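Long-range contacts in RagB/SusD domain protein (Flavobacterium johnsoniae, PDB 5J90), which binds chitin as a SusD-like outer-membrane lipoprotein and probably delivers chitin fragments to a partner transporter of its polysaccharide utilization locus: residues A[222-230]-A[344-352]; A[234-242]-A[330-339]. All coordinates share one frame; numbering follows the deposited sequence.

Contacts 1 and 2 lie on the same side of the chain's centre, their own centres about 14 Å apart. Along the chain the order is 222-230, 234-242, 330-339, 344-352, so the pair 234-242/330-339 falls between the two halves of contact 1. Each contact pairs helix with loop: helix 219-231 with the loop 344-352 in contact 1, and the loop 234-242 with helix 332-344 in contact 2. R339 ties the two together, its NE donating to M349 O. Together they hold helix 219-231 and its following loop against helix 332-344 and the loop after it, within the largely helical SusD-like fold; 87 residues separate the segments of contact 2.

Contact 1: residues A[222-230]-A[344-352]; sequences AKTEAEKAV and LRGWNMGGT
The backbone N-H of N348 donates to the carboxylate of E227 (N348 N to E227 OE2 2.8 Å, N-H...O angle 163°), meeting OE2 on its anti side and somewhat out of the carboxylate plane. The other oxygen, E227 OE1, takes the salt bridge from K223 NZ at 2.9 Å, on the syn side but well out of the carboxylate plane, from one turn earlier in the same helix. An extended chain beyond CG carries the acid out to the loop, where the side-chain amide of N348 lies almost parallel to the carboxylate.

K223 has a second role. Its CG is anti to the backbone N (chi1 179°), which lays the aliphatic chain over one face of the W347 indole: K223 CG stands 3.7 Å from the centroid of the five-membered ring, 14° off the normal, a CH-pi contact. R345 CB lies over the opposite face, toward the rim. The six-membered ring reaches the helix, with W347 CZ3 3.6 Å from A226 CB and W347 CH2 near A222 CB; M212 of helix 196-213 also touches this tryptophan.

These residues join helix 219-231 to the connection between helices 332-344 and 353-368 of the SusD-like fold. Near the start of that connection, G346 with positive phi completes a Schellman motif; the chain then turns at N348 through an inverse gamma turn and reaches the N-cap T352.

Farther along the helix, V230 and M349 cross at about a right angle. Bends at chi2 and chi3 bring the methionine methyl back to the helix, placing M349 CE 3.8 Å from V230 CG2 and close to A226 O. Water 1 bridges the backbones, donating to E227 O and N348 O, 2.8 Å from each.

Contact 2: residues A[234-242]-A[330-339]; sequences FGVMLVNDD and MNAAEAYFLR. With EDO (1,2-ethanediol), chain F.
Water 2 sits over the centre of the Y336 ring, 3.3 Å above its plane, while the same water bridges the two segments: it donates to M237 O and accepts from R339 NH1 at the edge of the guanidinium. Here the loop from helix 219-231 to strand 244-247 packs along the first turns of helix 332-344 in the SusD-like fold.

Y336 OH donates to L238 O at 2.6 Å, in the carbonyl plane and on a lone pair (C=O...O angle 124°). L238 O also lies in the plane of the Y336 ring, at its edge. On the loop side, D242 OD2 accepts the N-H groups of both L238 and V239, which fixes the turn carrying that carbonyl.

M237 packs its CB against A332 and A335, its CB lying 3.9 Å from A335 CB. Extended beyond CG (chi2 177°), it runs past the start of the helix and sets CE 3.7 Å from M330 SD. Water 3 links N240 OD1 to A333 N, while N240 ND2 bonds A363 O of helix 353-368.

At the other end, V236 CG2 lies 3.6 Å from CD of R339, whose NE donates to M349 O. A 1,2-ethanediol, probably from the crystallisation liquor, places C2 over one guanidinium face of R339, and its O2 accepts V236 N at 3.0 Å.

Contact 1: residues A[222-230]-A[344-352]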
loop_
_atom_site.group_PDB
_atom_site.type_symbol
_atom_site.label_atom_id
_atom_site.label_comp_id
_atom_site.label_asym_id
_atom_site.label_seq_id
_atom_site.Cartn_x
_atom_site.Cartn_y
_atom_site.Cartn_z
ATOM N N ALA A 222 13.912 3.686 -6.946
ATOM C CA ALA A 222 14.001 5.121 -6.693
ATOM C C ALA A 222 15.444 5.591 -6.706
ATOM O O ALA A 222 15.796 6.558 -7.392
ATOM C CB ALA A 222 13.338 5.464 -5.366
ATOM N N LYS A 223 16.295 4.883 -5.972
ATOM C CA LYS A 223 17.700 5.259 -5.910
ATOM C C LYS A 223 18.373 5.158 -7.276
ATOM O O LYS A 223 19.106 6.068 -7.690
ATOM C CB LYS A 223 18.422 4.392 -4.886
ATOM C CG LYS A 223 19.908 4.691 -4.765
ATOM C CD LYS A 223 20.518 3.810 -3.663
ATOM C CE LYS A 223 22.023 4.030 -3.515
ATOM N NZ LYS A 223 22.762 3.615 -4.733
ATOM N N THR A 224 18.109 4.060 -7.975
ATOM C CA THR A 224 18.692 3.843 -9.287
ATOM C C THR A 224 18.315 4.972 -10.253
ATOM O O THR A 224 19.175 5.562 -10.918
ATOM C CB THR A 224 18.268 2.480 -9.858
ATOM O OG1 THR A 224 18.815 1.435 -9.035
ATOM C CG2 THR A 224 18.757 2.329 -11.286
ATOM N N GLU A 225 17.029 5.287 -10.325
ATOM C CA GLU A 225 16.575 6.290 -11.280
ATOM C C GLU A 225 16.978 7.707 -10.856
ATOM O O GLU A 225 17.332 8.528 -11.700
ATOM C CB GLU A 225 15.063 6.169 -11.507
ATOM C CG GLU A 225 14.659 4.859 -12.184
ATOM C CD GLU A 225 15.116 4.738 -13.631
ATOM O OE1 GLU A 225 15.477 5.754 -14.249
ATOM O OE2 GLU A 225 15.085 3.608 -14.173
ATOM N N ALA A 226 16.983 7.982 -9.555
ATOM C CA ALA A 226 17.396 9.306 -9.072
ATOM C C ALA A 226 18.874 9.545 -9.360
ATOM O O ALA A 226 19.284 10.612 -9.823
ATOM C CB ALA A 226 17.134 9.438 -7.580
ATOM N N GLU A 227 19.686 8.532 -9.093
ATOM C CA GLU A 227 21.112 8.666 -9.362
ATOM C C GLU A 227 21.412 8.774 -10.862
ATOM O O GLU A 227 22.288 9.537 -11.257
ATOM C CB GLU A 227 21.906 7.558 -8.655
ATOM C CG GLU A 227 21.884 7.774 -7.150
ATOM C CD GLU A 227 22.671 6.767 -6.349
ATOM O OE1 GLU A 227 22.863 5.628 -6.823
ATOM O OE2 GLU A 227 23.078 7.126 -5.228
ATOM N N LYS A 228 20.661 8.056 -11.700
ATOM C CA LYS A 228 20.781 8.202 -13.154
ATOM C C LYS A 228 20.526 9.648 -13.601
ATOM O O LYS A 228 21.249 10.187 -14.444
ATOM C CB LYS A 228 19.789 7.280 -13.882
ATOM C CG LYS A 228 20.232 5.843 -14.056
ATOM C CD LYS A 228 19.084 4.946 -14.572
ATOM C CE LYS A 228 18.496 5.447 -15.877
ATOM N NZ LYS A 228 17.336 4.581 -16.289
ATOM N N ALA A 229 19.493 10.264 -13.036
ATOM C CA ALA A 229 19.117 11.632 -13.407
ATOM C C ALA A 229 20.277 12.596 -13.202
ATOM O O ALA A 229 20.576 13.435 -14.064
ATOM C CB ALA A 229 17.899 12.085 -12.595
ATOM N N VAL A 230 20.931 12.462 -12.054
ATOM C CA VAL A 230 22.007 13.360 -11.665
ATOM C C VAL A 230 23.291 13.027 -12.425
ATOM O O VAL A 230 24.070 13.920 -12.772
ATOM C CB VAL A 230 22.219 13.297 -10.132
ATOM C CG1 VAL A 230 23.497 14.019 -9.721
ATOM C CG2 VAL A 230 21.014 13.891 -9.424
ATOM N N LEU A 344 19.641 13.463 1.941
ATOM C CA LEU A 344 19.193 12.924 3.226
ATOM C C LEU A 344 19.187 11.407 3.221
ATOM O O LEU A 344 19.453 10.766 4.243
ATOM C CB LEU A 344 17.769 13.379 3.528
ATOM C CG LEU A 344 17.470 14.692 4.224
ATOM C CD1 LEU A 344 16.031 14.641 4.734
ATOM C CD2 LEU A 344 18.454 14.960 5.370
ATOM N N ARG A 345 18.860 10.831 2.069
ATOM C CA ARG A 345 18.775 9.386 1.909
ATOM C C ARG A 345 20.120 8.733 1.589
ATOM O O ARG A 345 20.213 7.513 1.458
ATOM C CB ARG A 345 17.727 9.038 0.842
ATOM C CG ARG A 345 16.340 9.540 1.221
ATOM C CD ARG A 345 15.271 9.154 0.193
ATOM N NE ARG A 345 13.983 9.720 0.583
ATOM C CZ ARG A 345 13.198 9.205 1.527
ATOM N NH1 ARG A 345 13.543 8.092 2.159
ATOM N NH2 ARG A 345 12.070 9.805 1.846
ATOM N N GLY A 346 21.170 9.545 1.478
ATOM C CA GLY A 346 22.505 9.019 1.225
ATOM C C GLY A 346 22.829 8.783 -0.241
ATOM O O GLY A 346 23.802 8.110 -0.575
ATOM N N TRP A 347 22.011 9.335 -1.134
ATOM C CA TRP A 347 22.191 9.102 -2.563
ATOM C C TRP A 347 23.184 10.070 -3.206
ATOM O O TRP A 347 23.468 11.133 -2.651
ATOM C CB TRP A 347 20.846 9.219 -3.283
ATOM C CG TRP A 347 19.799 8.250 -2.826
ATOM C CD1 TRP A 347 19.957 7.176 -1.993
ATOM C CD2 TRP A 347 18.417 8.278 -3.190
ATOM N NE1 TRP A 347 18.753 6.525 -1.827
ATOM C CE2 TRP A 347 17.793 7.186 -2.549
ATOM C CE3 TRP A 347 17.645 9.119 -4.003
ATOM C CZ2 TRP A 347 16.430 6.919 -2.693
ATOM C CZ3 TRP A 347 16.289 8.842 -4.147
ATOM C CH2 TRP A 347 15.699 7.762 -3.488
ATOM N N ASN A 348 23.675 9.711 -4.386
ATOM C CA ASN A 348 24.680 10.514 -5.086
ATOM C C ASN A 348 24.055 11.702 -5.796
ATOM O O ASN A 348 23.738 11.622 -6.990
ATOM C CB ASN A 348 25.435 9.667 -6.109
ATOM C CG ASN A 348 26.333 8.641 -5.472
ATOM O OD1 ASN A 348 26.678 8.746 -4.295
ATOM N ND2 ASN A 348 26.736 7.646 -6.255
ATOM N N MET A 349 23.903 12.799 -5.060
ATOM C CA MET A 349 23.133 13.946 -5.538
ATOM C C MET A 349 23.971 15.182 -5.847
ATOM O O MET A 349 23.470 16.117 -6.452
ATOM C CB MET A 349 22.057 14.322 -4.512
ATOM C CG MET A 349 20.993 13.251 -4.296
ATOM S SD MET A 349 19.836 13.090 -5.694
ATOM C CE MET A 349 20.442 11.602 -6.493
ATOM N N GLY A 350 25.234 15.205 -5.431
ATOM C CA GLY A 350 26.049 16.401 -5.581
ATOM C C GLY A 350 25.645 17.422 -4.538
ATOM O O GLY A 350 24.694 18.186 -4.724
ATOM N N GLY A 351 26.340 17.419 -3.416
ATOM C CA GLY A 351 26.097 18.383 -2.371
ATOM C C GLY A 351 25.544 17.736 -1.123
ATOM O O GLY A 351 25.063 16.591 -1.142
ATOM N N THR A 352 25.613 18.479 -0.029
ATOM C CA THR A 352 24.999 18.048 1.216
ATOM C C THR A 352 23.525 18.454 1.228
ATOM O O THR A 352 23.118 19.372 0.513
ATOM C CB THR A 352 25.680 18.689 2.437
ATOM O OG1 THR A 352 25.479 20.105 2.398
ATOM C CG2 THR A 352 27.182 18.378 2.455
HETATM O O HOH W 1 24.295 10.212 -9.394
#

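Contact 2: residues A[234-242]-A[330-339]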
loop_
_atom_site.group_PDB
_atom_site.type_symbol
_atom_site.label_atom_id
_atom_site.label_comp_id
_atom_site.label_asym_id
_atom_site.label_seq_id
_atom_site.Cartn_x
_atom_site.Cartn_y
_atom_site.Cartn_z
ATOM N N PHE A 234 24.296 16.049 -18.696
ATOM C CA PHE A 234 23.752 17.397 -18.565
ATOM C C PHE A 234 23.126 17.660 -17.192
ATOM O O PHE A 234 22.782 18.801 -16.857
ATOM C CB PHE A 234 22.763 17.690 -19.701
ATOM C CG PHE A 234 23.357 17.501 -21.069
ATOM C CD1 PHE A 234 24.479 18.222 -21.445
ATOM C CD2 PHE A 234 22.828 16.587 -21.964
ATOM C CE1 PHE A 234 25.044 18.051 -22.696
ATOM C CE2 PHE A 234 23.390 16.412 -23.215
ATOM C CZ PHE A 234 24.504 17.146 -23.578
ATOM N N GLY A 235 22.997 16.598 -16.400
ATOM C CA GLY A 235 22.438 16.697 -15.059
ATOM C C GLY A 235 21.031 17.263 -14.990
ATOM O O GLY A 235 20.276 17.233 -15.967
ATOM N N VAL A 236 20.681 17.772 -13.816
ATOM C CA VAL A 236 19.341 18.314 -13.602
ATOM C C VAL A 236 19.363 19.849 -13.591
ATOM O O VAL A 236 20.430 20.476 -13.698
ATOM C CB VAL A 236 18.673 17.722 -12.336
ATOM C CG1 VAL A 236 18.531 16.199 -12.472
ATOM C CG2 VAL A 236 19.439 18.097 -11.060
ATOM N N MET A 237 18.188 20.465 -13.509
ATOM C CA MET A 237 18.103 21.928 -13.514
ATOM C C MET A 237 19.010 22.552 -12.460
ATOM O O MET A 237 19.080 22.067 -11.326
ATOM C CB MET A 237 16.670 22.376 -13.245
ATOM C CG MET A 237 15.666 21.915 -14.276
ATOM S SD MET A 237 14.016 22.443 -13.792
ATOM C CE MET A 237 13.073 21.681 -15.108
ATOM N N LEU A 238 19.684 23.646 -12.835
ATOM C CA LEU A 238 20.570 24.369 -11.920
ATOM C C LEU A 238 20.219 25.845 -11.786
ATOM O O LEU A 238 20.383 26.430 -10.725
ATOM C CB LEU A 238 22.028 24.260 -12.369
ATOM C CG LEU A 238 22.706 22.906 -12.221
ATOM C CD1 LEU A 238 24.162 23.053 -12.628
ATOM C CD2 LEU A 238 22.596 22.424 -10.788
ATOM N N VAL A 239 19.759 26.450 -12.875
ATOM C CA VAL A 239 19.444 27.873 -12.869
ATOM C C VAL A 239 18.022 28.055 -13.354
ATOM O O VAL A 239 17.448 27.149 -13.977
ATOM C CB VAL A 239 20.421 28.705 -13.742
ATOM C CG1 VAL A 239 21.848 28.585 -13.211
ATOM C CG2 VAL A 239 20.344 28.284 -15.202
ATOM N N ASN A 240 17.446 29.220 -13.079
ATOM C CA ASN A 240 16.036 29.423 -13.354
ATOM C C ASN A 240 15.666 29.352 -14.837
ATOM O O ASN A 240 14.544 28.967 -15.169
ATOM C CB ASN A 240 15.508 30.676 -12.648
ATOM C CG ASN A 240 15.441 30.487 -11.146
ATOM O OD1 ASN A 240 15.078 29.404 -10.672
ATOM N ND2 ASN A 240 15.805 31.510 -10.385
ATOM N N ASP A 241 16.606 29.665 -15.726
ATOM C CA ASP A 241 16.368 29.508 -17.160
ATOM C C ASP A 241 16.203 28.040 -17.564
ATOM O O ASP A 241 15.750 27.739 -18.670
ATOM C CB ASP A 241 17.495 30.147 -17.984
ATOM C CG ASP A 241 17.420 31.667 -18.013
ATOM O OD1 ASP A 241 16.387 32.230 -17.599
ATOM O OD2 ASP A 241 18.400 32.293 -18.466
ATOM N N ASP A 242 16.580 27.126 -16.668
ATOM C CA ASP A 242 16.411 25.692 -16.922
ATOM C C ASP A 242 14.984 25.207 -16.654
ATOM O O ASP A 242 14.639 24.069 -17.012
ATOM C CB ASP A 242 17.367 24.855 -16.057
ATOM C CG ASP A 242 18.834 25.107 -16.360
ATOM O OD1 ASP A 242 19.174 25.511 -17.495
ATOM O OD2 ASP A 242 19.643 24.849 -15.439
ATOM N N MET A 330 7.610 23.097 -13.853
ATOM C CA MET A 330 8.670 22.549 -13.002
ATOM C C MET A 330 9.789 23.581 -12.868
ATOM O O MET A 330 10.498 23.863 -13.840
ATOM C CB MET A 330 9.213 21.237 -13.566
ATOM C CG MET A 330 10.287 20.594 -12.687
ATOM S SD MET A 330 11.022 19.111 -13.418
ATOM C CE MET A 330 9.714 17.928 -13.177
ATOM N N ASN A 331 9.940 24.139 -11.673
ATOM C CA ASN A 331 10.963 25.148 -11.419
ATOM C C ASN A 331 12.306 24.545 -11.060
ATOM O O ASN A 331 12.370 23.463 -10.477
ATOM C CB ASN A 331 10.559 26.043 -10.249
ATOM C CG ASN A 331 9.262 26.774 -10.479
ATOM O OD1 ASN A 331 9.009 27.294 -11.567
ATOM N ND2 ASN A 331 8.443 26.845 -9.441
ATOM N N ALA A 332 13.385 25.261 -11.359
ATOM C CA ALA A 332 14.703 24.825 -10.933
ATOM C C ALA A 332 14.772 24.565 -9.423
ATOM O O ALA A 332 15.483 23.660 -8.985
ATOM C CB ALA A 332 15.758 25.849 -11.365
ATOM N N ALA A 333 14.044 25.340 -8.625
ATOM C CA ALA A 333 14.068 25.139 -7.174
ATOM C C ALA A 333 13.723 23.698 -6.795
ATOM O O ALA A 333 14.348 23.118 -5.905
ATOM C CB ALA A 333 13.134 26.109 -6.468
ATOM N N GLU A 334 12.747 23.115 -7.488
ATOM C CA GLU A 334 12.342 21.742 -7.211
ATOM C C GLU A 334 13.506 20.772 -7.382
ATOM O O GLU A 334 13.629 19.817 -6.622
ATOM C CB GLU A 334 11.189 21.317 -8.127
ATOM C CG GLU A 334 10.779 19.861 -7.887
ATOM C CD GLU A 334 9.600 19.389 -8.714
ATOM O OE1 GLU A 334 8.859 20.227 -9.273
ATOM O OE2 GLU A 334 9.412 18.154 -8.791
ATOM N N ALA A 335 14.354 20.997 -8.381
ATOM C CA ALA A 335 15.506 20.123 -8.577
ATOM C C ALA A 335 16.436 20.139 -7.358
ATOM O O ALA A 335 16.963 19.092 -6.960
ATOM C CB ALA A 335 16.255 20.506 -9.842
ATOM N N TYR A 336 16.642 21.314 -6.764
ATOM C CA TYR A 336 17.451 21.402 -5.554
ATOM C C TYR A 336 16.801 20.686 -4.378
ATOM O O TYR A 336 17.494 20.015 -3.608
ATOM C CB TYR A 336 17.731 22.860 -5.183
ATOM C CG TYR A 336 18.728 23.531 -6.100
ATOM C CD1 TYR A 336 18.305 24.371 -7.123
ATOM C CD2 TYR A 336 20.097 23.310 -5.946
ATOM C CE1 TYR A 336 19.220 24.993 -7.965
ATOM C CE2 TYR A 336 21.014 23.917 -6.787
ATOM C CZ TYR A 336 20.572 24.751 -7.790
ATOM O OH TYR A 336 21.491 25.348 -8.622
ATOM N N PHE A 337 15.483 20.815 -4.220
ATOM C CA PHE A 337 14.808 20.167 -3.099
ATOM C C PHE A 337 14.719 18.651 -3.287
ATOM O O PHE A 337 14.748 17.901 -2.307
ATOM C CB PHE A 337 13.428 20.784 -2.857
ATOM C CG PHE A 337 13.479 22.240 -2.452
ATOM C CD1 PHE A 337 14.250 22.648 -1.367
ATOM C CD2 PHE A 337 12.775 23.199 -3.163
ATOM C CE1 PHE A 337 14.308 23.999 -0.995
ATOM C CE2 PHE A 337 12.834 24.539 -2.794
ATOM C CZ PHE A 337 13.593 24.933 -1.709
ATOM N N LEU A 338 14.639 18.204 -4.539
ATOM C CA LEU A 338 14.710 16.777 -4.826
ATOM C C LEU A 338 16.098 16.253 -4.458
ATOM O O LEU A 338 16.217 15.221 -3.793
ATOM C CB LEU A 338 14.419 16.517 -6.303
ATOM C CG LEU A 338 12.934 16.547 -6.657
ATOM C CD1 LEU A 338 12.780 16.673 -8.151
ATOM C CD2 LEU A 338 12.255 15.281 -6.151
ATOM N N ARG A 339 17.138 16.965 -4.883
ATOM C CA ARG A 339 18.503 16.562 -4.549
ATOM C C ARG A 339 18.754 16.613 -3.043
ATOM O O ARG A 339 19.441 15.742 -2.505
ATOM C CB ARG A 339 19.525 17.413 -5.302
ATOM C CG ARG A 339 19.552 17.162 -6.812
ATOM C CD ARG A 339 20.297 18.288 -7.540
ATOM N NE ARG A 339 21.714 18.262 -7.233
ATOM C CZ ARG A 339 22.552 19.281 -7.393
ATOM N NH1 ARG A 339 22.148 20.472 -7.842
ATOM N NH2 ARG A 339 23.819 19.107 -7.084
HETATM C C1 EDO F . 24.278 19.051 -11.136
HETATM O O1 EDO F . 24.784 19.404 -12.430
HETATM C C2 EDO F . 22.874 18.474 -11.271
HETATM O O2 EDO F . 22.921 17.205 -11.925
HETATM O O HOH W 2 19.472 21.352 -8.677
HETATM O O HOH W 3 13.261 28.146 -9.036
#